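Local coordinates for protein inorganic polyphosphate/ATP-glucomannokinase (Arthrobacter sp., PDB 1WOQ) that phosphorylates glucose, and probably mannose, with inorganic polyphosphate or ATP as phosphoryl donor, as a kinase of the ROK family, at residues 29-40 with 246-257. Sequence-based numbering, arbitrary orientation.
Sequences VDLKKGKLLGER and LRNEAGIVGAAI
Val29 and Val253 mark where a β-hairpin meets the first turns of helix 250-262, their CA atoms 6.2 Å apart. The hairpin turns through a G1 bulge, Gly34 and Lys35 both facing Asp30, and a corner at Leu37 and Gly38 then brings Arg40 round to Glu249.

The contact illustrates a general principle of helix-on-sheet packing, with aliphatic groups meeting along the helix and polar ones gathering at one end. Branched aliphatic side chains and Ala256 do most of the work. A chi1 of -175° sets Val29 CG2 beside the backbone N, facing Ile252 CG2 at 3.6 Å, while its CB rests on Ala256 CB. Leu31 reaches the same helix by its two methyls, CD2 against Ile257 CG1 and CD1 near the carbonyl O of Ala256. Both methyls of Leu36 border the Glu249 carboxylate, CD2 lying 3.3 Å from OE2; CD1 also meets Val253 CG2 and Ile252 CG2. A water ties that carboxylate back to the hairpin, accepting from Leu36 N and donating to Glu249 OE1 at 2.6 Å. Beyond it, Asn248 CB sits over one face of the Arg40 guanidinium. The guanidinium and amide planes are 3° apart, yet Arg40 NH2 and Asn248 ND2 meet as two donors without bonding. Arg40 NH1 makes a long salt bridge to Glu249 OE2 (3.9 Å).

In this actin-like ATPase fold the C-terminal helix packs on the sheet of strands 23-30, 35-44 and 14-19, Ile252 reaching Asp18, while helix 123-134 flanks it through Tyr134, which touches Val253 and Ile257.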
loop_
_atom_site.group_PDB
_atom_site.type_symbol
_atom_site.label_atom_id
_atom_site.label_comp_id
_atom_site.label_asym_id
_atom_site.label_seq_id
_atom_site.Cartn_x
_atom_site.Cartn_y
_atom_site.Cartn_z
ATOM N N VAL A 29 10.848 -3.696 -11.121
ATOM C CA VAL A 29 11.199 -2.346 -10.710
ATOM C C VAL A 29 12.663 -1.960 -10.844
ATOM O O VAL A 29 13.556 -2.668 -10.379
ATOM C CB VAL A 29 10.773 -2.108 -9.242
ATOM C CG1 VAL A 29 11.028 -0.659 -8.840
ATOM C CG2 VAL A 29 9.298 -2.455 -9.066
ATOM N N ASP A 30 12.883 -0.820 -11.491
ATOM C CA ASP A 30 14.216 -0.258 -11.669
ATOM C C ASP A 30 14.327 0.739 -10.518
ATOM O O ASP A 30 13.729 1.814 -10.569
ATOM C CB ASP A 30 14.306 0.483 -13.002
ATOM C CG ASP A 30 15.667 1.114 -13.228
ATOM O OD1 ASP A 30 16.213 1.713 -12.278
ATOM O OD2 ASP A 30 16.187 1.019 -14.358
ATOM N N LEU A 31 15.070 0.377 -9.479
ATOM C CA LEU A 31 15.205 1.242 -8.316
ATOM C C LEU A 31 15.967 2.537 -8.575
ATOM O O LEU A 31 15.957 3.445 -7.744
ATOM C CB LEU A 31 15.836 0.468 -7.155
ATOM C CG LEU A 31 14.884 -0.565 -6.530
ATOM C CD1 LEU A 31 15.576 -1.315 -5.408
ATOM C CD2 LEU A 31 13.645 0.146 -6.004
ATOM N N LYS A 32 16.614 2.630 -9.729
ATOM C CA LYS A 32 17.347 3.841 -10.067
ATOM C C LYS A 32 16.389 4.946 -10.496
ATOM O O LYS A 32 16.634 6.124 -10.233
ATOM C CB LYS A 32 18.357 3.558 -11.181
ATOM C CG LYS A 32 19.734 3.145 -10.677
ATOM C CD LYS A 32 19.664 1.978 -9.705
ATOM C CE LYS A 32 21.033 1.680 -9.105
ATOM N NZ LYS A 32 20.981 0.550 -8.133
ATOM N N LYS A 33 15.292 4.569 -11.149
ATOM C CA LYS A 33 14.312 5.552 -11.605
ATOM C C LYS A 33 13.017 5.501 -10.804
ATOM O O LYS A 33 12.207 6.424 -10.865
ATOM C CB LYS A 33 13.984 5.341 -13.087
ATOM C CG LYS A 33 15.166 5.460 -14.038
ATOM C CD LYS A 33 16.049 4.224 -13.989
ATOM C CE LYS A 33 17.141 4.278 -15.045
ATOM N NZ LYS A 33 17.961 3.034 -15.058
ATOM N N GLY A 34 12.819 4.421 -10.055
ATOM C CA GLY A 34 11.602 4.294 -9.276
ATOM C C GLY A 34 10.416 3.994 -10.171
ATOM O O GLY A 34 9.273 4.332 -9.849
ATOM N N LYS A 35 10.690 3.357 -11.304
ATOM C CA LYS A 35 9.643 3.003 -12.251
ATOM C C LYS A 35 9.764 1.546 -12.674
ATOM O O LYS A 35 10.763 0.888 -12.395
ATOM C CB LYS A 35 9.711 3.903 -13.489
ATOM C CG LYS A 35 9.378 5.360 -13.212
ATOM C CD LYS A 35 9.268 6.157 -14.503
ATOM C CE LYS A 35 8.901 7.606 -14.221
ATOM N NZ LYS A 35 9.923 8.274 -13.370
ATOM N N LEU A 36 8.736 1.053 -13.352
ATOM C CA LEU A 36 8.719 -0.326 -13.817
ATOM C C LEU A 36 9.338 -0.483 -15.193
ATOM O O LEU A 36 9.255 0.417 -16.032
ATOM C CB LEU A 36 7.281 -0.849 -13.883
ATOM C CG LEU A 36 6.600 -1.338 -12.606
ATOM C CD1 LEU A 36 6.673 -0.280 -11.525
ATOM C CD2 LEU A 36 5.153 -1.684 -12.928
ATOM N N LEU A 37 9.965 -1.632 -15.414
ATOM C CA LEU A 37 10.548 -1.950 -16.706
ATOM C C LEU A 37 9.457 -2.757 -17.390
ATOM O O LEU A 37 9.069 -3.822 -16.902
ATOM C CB LEU A 37 11.810 -2.801 -16.547
ATOM C CG LEU A 37 12.967 -2.132 -15.806
ATOM C CD1 LEU A 37 14.173 -3.056 -15.807
ATOM C CD2 LEU A 37 13.309 -0.803 -16.476
ATOM N N GLY A 38 8.947 -2.243 -18.502
ATOM C CA GLY A 38 7.883 -2.939 -19.196
ATOM C C GLY A 38 6.555 -2.662 -18.512
ATOM O O GLY A 38 6.451 -1.744 -17.694
ATOM N N GLU A 39 5.547 -3.466 -18.832
ATOM C CA GLU A 39 4.209 -3.300 -18.272
ATOM C C GLU A 39 3.992 -4.099 -16.991
ATOM O O GLU A 39 4.636 -5.125 -16.772
ATOM C CB GLU A 39 3.161 -3.739 -19.298
ATOM C CG GLU A 39 3.311 -3.097 -20.668
ATOM C CD GLU A 39 3.144 -1.594 -20.628
ATOM O OE1 GLU A 39 2.058 -1.128 -20.228
ATOM O OE2 GLU A 39 4.100 -0.878 -20.999
ATOM N N ARG A 40 3.085 -3.626 -16.144
ATOM C CA ARG A 40 2.775 -4.348 -14.919
ATOM C C ARG A 40 1.876 -5.500 -15.346
ATOM O O ARG A 40 1.191 -5.412 -16.368
ATOM C CB ARG A 40 2.051 -3.444 -13.920
ATOM C CG ARG A 40 0.731 -2.894 -14.408
ATOM C CD ARG A 40 0.418 -1.587 -13.702
ATOM N NE ARG A 40 -0.869 -1.033 -14.104
ATOM C CZ ARG A 40 -1.175 0.257 -14.034
ATOM N NH1 ARG A 40 -0.279 1.124 -13.581
ATOM N NH2 ARG A 40 -2.374 0.681 -14.412
ATOM N N LEU A 246 2.692 8.278 -7.076
ATOM C CA LEU A 246 2.504 6.917 -7.562
ATOM C C LEU A 246 1.152 6.444 -7.042
ATOM O O LEU A 246 0.778 6.733 -5.903
ATOM C CB LEU A 246 3.614 5.990 -7.050
ATOM C CG LEU A 246 5.046 6.243 -7.530
ATOM C CD1 LEU A 246 5.685 7.362 -6.715
ATOM C CD2 LEU A 246 5.855 4.965 -7.382
ATOM N N ARG A 247 0.407 5.731 -7.874
ATOM C CA ARG A 247 -0.897 5.235 -7.456
ATOM C C ARG A 247 -1.026 3.764 -7.815
ATOM O O ARG A 247 -1.002 2.895 -6.942
ATOM C CB ARG A 247 -2.016 6.049 -8.120
ATOM C CG ARG A 247 -3.423 5.663 -7.675
ATOM C CD ARG A 247 -4.455 6.698 -8.114
ATOM N NE ARG A 247 -4.538 6.836 -9.566
ATOM C CZ ARG A 247 -5.027 5.907 -10.383
ATOM N NH1 ARG A 247 -5.486 4.763 -9.894
ATOM N NH2 ARG A 247 -5.059 6.123 -11.690
ATOM N N ASN A 248 -1.144 3.481 -9.106
ATOM C CA ASN A 248 -1.278 2.103 -9.549
ATOM C C ASN A 248 -0.018 1.287 -9.282
ATOM O O ASN A 248 -0.094 0.076 -9.113
ATOM C CB ASN A 248 -1.609 2.051 -11.043
ATOM C CG ASN A 248 -2.902 2.769 -11.380
ATOM O OD1 ASN A 248 -2.992 3.992 -11.278
ATOM N ND2 ASN A 248 -3.914 2.007 -11.783
ATOM N N GLU A 249 1.136 1.946 -9.229
ATOM C CA GLU A 249 2.398 1.236 -9.017
ATOM C C GLU A 249 3.083 1.485 -7.674
ATOM O O GLU A 249 4.182 0.992 -7.443
ATOM C CB GLU A 249 3.370 1.579 -10.153
ATOM C CG GLU A 249 2.738 1.485 -11.539
ATOM C CD GLU A 249 3.723 1.751 -12.667
ATOM O OE1 GLU A 249 4.602 2.626 -12.505
ATOM O OE2 GLU A 249 3.608 1.093 -13.723
ATOM N N ALA A 250 2.434 2.224 -6.782
ATOM C CA ALA A 250 3.025 2.544 -5.484
ATOM C C ALA A 250 3.414 1.324 -4.645
ATOM O O ALA A 250 4.507 1.279 -4.081
ATOM C CB ALA A 250 2.076 3.440 -4.687
ATOM N N GLY A 251 2.518 0.347 -4.558
ATOM C CA GLY A 251 2.798 -0.850 -3.776
ATOM C C GLY A 251 3.917 -1.681 -4.378
ATOM O O GLY A 251 4.803 -2.166 -3.671
ATOM N N ILE A 252 3.867 -1.856 -5.693
ATOM C CA ILE A 252 4.884 -2.617 -6.407
ATOM C C ILE A 252 6.274 -2.016 -6.177
ATOM O O ILE A 252 7.226 -2.719 -5.815
ATOM C CB ILE A 252 4.582 -2.626 -7.923
ATOM C CG1 ILE A 252 3.349 -3.497 -8.191
ATOM C CG2 ILE A 252 5.802 -3.123 -8.706
ATOM C CD1 ILE A 252 2.815 -3.398 -9.603
ATOM N N VAL A 253 6.384 -0.710 -6.386
ATOM C CA VAL A 253 7.659 -0.028 -6.212
ATOM C C VAL A 253 8.110 -0.076 -4.761
ATOM O O VAL A 253 9.262 -0.388 -4.479
ATOM C CB VAL A 253 7.566 1.440 -6.686
ATOM C CG1 VAL A 253 8.867 2.180 -6.387
ATOM C CG2 VAL A 253 7.277 1.468 -8.177
ATOM N N GLY A 254 7.193 0.208 -3.840
ATOM C CA GLY A 254 7.538 0.181 -2.430
ATOM C C GLY A 254 8.021 -1.181 -1.957
ATOM O O GLY A 254 8.895 -1.274 -1.099
ATOM N N ALA A 255 7.447 -2.246 -2.511
ATOM C CA ALA A 255 7.844 -3.596 -2.127
ATOM C C ALA A 255 9.291 -3.853 -2.539
ATOM O O ALA A 255 10.045 -4.497 -1.813
ATOM C CB ALA A 255 6.922 -4.622 -2.781
ATOM N N ALA A 256 9.669 -3.342 -3.707
ATOM C CA ALA A 256 11.030 -3.511 -4.208
ATOM C C ALA A 256 11.991 -2.707 -3.337
ATOM O O ALA A 256 13.072 -3.182 -2.983
ATOM C CB ALA A 256 11.116 -3.048 -5.658
ATOM N N ILE A 257 11.592 -1.485 -2.993
ATOM C CA ILE A 257 12.416 -0.634 -2.140
ATOM C C ILE A 257 12.750 -1.365 -0.844
ATOM O O ILE A 257 13.902 -1.387 -0.422
ATOM C CB ILE A 257 11.686 0.685 -1.767
ATOM C CG1 ILE A 257 11.586 1.593 -2.994
ATOM C CG2 ILE A 257 12.425 1.390 -0.627
ATOM C CD1 ILE A 257 10.798 2.866 -2.748
HETATM O O HOH W 1 6.601 2.884 -14.089
#